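Local atomic coordinates of putative epimerase (Burkholderia cenocepacia, PDB entry 4LW8), a protein that probably acts as an NAD(P)-dependent epimerase or dehydratase on a sugar nucleotide, in a pathway leading to bacterial lipopolysaccharide O-antigen. Residues V89-A94 / V131-S136. Sequence-based numbering, arbitrary orientation.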
# COMPACT_ATOMS: atom_id res chain seq x y z
N VAL A 89 4.15 11.58 19.89
CA VAL A 89 2.99 11.58 19.02
C VAL A 89 2.39 10.18 18.96
O VAL A 89 3.12 9.20 18.81
CB VAL A 89 3.35 12.06 17.58
CG1 VAL A 89 2.14 11.94 16.65
CG2 VAL A 89 3.88 13.49 17.61
N VAL A 90 1.07 10.07 19.09
CA VAL A 90 0.41 8.80 18.86
C VAL A 90 -0.65 9.00 17.80
O VAL A 90 -1.57 9.79 17.97
CB VAL A 90 -0.22 8.21 20.14
CG1 VAL A 90 -0.79 6.79 19.85
CG2 VAL A 90 0.81 8.11 21.24
N HIS A 91 -0.50 8.30 16.69
CA HIS A 91 -1.41 8.46 15.57
C HIS A 91 -2.48 7.37 15.59
O HIS A 91 -2.21 6.24 15.22
CB HIS A 91 -0.62 8.42 14.27
CG HIS A 91 -1.45 8.53 13.03
ND1 HIS A 91 -2.50 9.41 12.91
CD2 HIS A 91 -1.36 7.87 11.85
CE1 HIS A 91 -3.03 9.29 11.70
NE2 HIS A 91 -2.35 8.37 11.04
N LEU A 92 -3.67 7.73 16.06
CA LEU A 92 -4.77 6.77 16.20
C LEU A 92 -5.88 6.99 15.18
O LEU A 92 -6.69 6.11 14.94
CB LEU A 92 -5.38 6.85 17.61
CG LEU A 92 -4.40 6.61 18.76
CD1 LEU A 92 -5.05 6.90 20.11
CD2 LEU A 92 -3.82 5.20 18.71
N ALA A 93 -5.94 8.20 14.62
CA ALA A 93 -7.03 8.58 13.73
C ALA A 93 -6.95 7.80 12.42
O ALA A 93 -5.93 7.80 11.75
CB ALA A 93 -7.00 10.09 13.45
N ALA A 94 -8.05 7.14 12.07
CA ALA A 94 -8.13 6.39 10.81
C ALA A 94 -9.58 6.30 10.38
O ALA A 94 -10.48 6.63 11.15
CB ALA A 94 -7.53 4.97 10.96
N VAL A 131 7.40 8.97 17.52
CA VAL A 131 6.17 9.02 16.74
C VAL A 131 5.63 7.60 16.59
O VAL A 131 6.18 6.81 15.87
CB VAL A 131 6.41 9.64 15.36
CG1 VAL A 131 5.11 9.73 14.55
CG2 VAL A 131 7.08 11.00 15.50
N LEU A 132 4.55 7.29 17.30
CA LEU A 132 3.98 5.95 17.27
C LEU A 132 2.79 5.93 16.33
O LEU A 132 1.82 6.66 16.52
CB LEU A 132 3.53 5.51 18.66
CG LEU A 132 2.88 4.13 18.75
CD1 LEU A 132 3.84 3.00 18.34
CD2 LEU A 132 2.35 3.89 20.15
N LEU A 133 2.85 5.09 15.30
CA LEU A 133 1.74 4.97 14.38
C LEU A 133 0.97 3.68 14.66
O LEU A 133 1.57 2.61 14.76
CB LEU A 133 2.23 5.00 12.94
CG LEU A 133 3.17 6.17 12.62
CD1 LEU A 133 3.66 6.12 11.20
CD2 LEU A 133 2.50 7.50 12.87
N ALA A 134 -0.34 3.77 14.77
CA ALA A 134 -1.14 2.57 14.97
C ALA A 134 -1.51 1.97 13.62
O ALA A 134 -2.36 2.50 12.92
CB ALA A 134 -2.41 2.88 15.80
N SER A 135 -0.85 0.88 13.26
CA SER A 135 -1.27 0.08 12.12
C SER A 135 -2.30 -0.91 12.64
O SER A 135 -3.10 -0.58 13.54
CB SER A 135 -0.08 -0.64 11.47
OG SER A 135 -0.45 -1.31 10.28
N SER A 136 -2.30 -2.11 12.09
CA SER A 136 -3.26 -3.12 12.53
C SER A 136 -2.74 -4.52 12.22
O SER A 136 -2.09 -4.73 11.21
CB SER A 136 -4.61 -2.92 11.84
OG SER A 136 -5.45 -4.04 12.09
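H91 and L133 meet on one face of two neighbouring parallel strands, and H91 is the side chain to follow outward. Its CB lies 3.5 Å from CD2 of L133, the closest touch between the two side chains. With CG anti to the backbone N (chi1 178°), the imidazole runs on past that methyl: CD2 of the ring still lies 4.0 Å from L133 CD2, the two side chains slanting across one another. In L133 it is the carbonyl carbon that CG stands anti to (chi1 -50°), which brings its CD2 branch back toward H91 CB, oblique to the ring. At the tip, both ring nitrogens bond outside this pair of strands, ND1 to T24 OG1 at the end of strand 20-24 and NE2 to T114 OG1 on helix 103-122, so the buried ring has its polar atoms satisfied and its rotation fixed from two sides.

Beneath the side chains, the backbone is zipped in parallel fashion. L132 is gripped through both its amide and its carbonyl: its N donates to V89 O at 2.8 Å, and its O accepts from H91 N at 2.8 Å, nearly straight. A134 N then reaches H91 O at 3.1 Å, the longest of the three. On the reverse face, V90 CG1 and L132 CD2 are 4.3 Å apart, and beyond the strand end L92 CD2 bends back to A134 CB at 4.0 Å.

The connection through helix 103-122 is a beta-alpha-beta crossover in the Rossmann-type sheet. That helix packs on the face of V89, H91 and V131, with helix 159-172 beside L133, while Y234 and I238 of helix 227-240 cover the L132 face; strands 20-24 and 180-189 flank the pair.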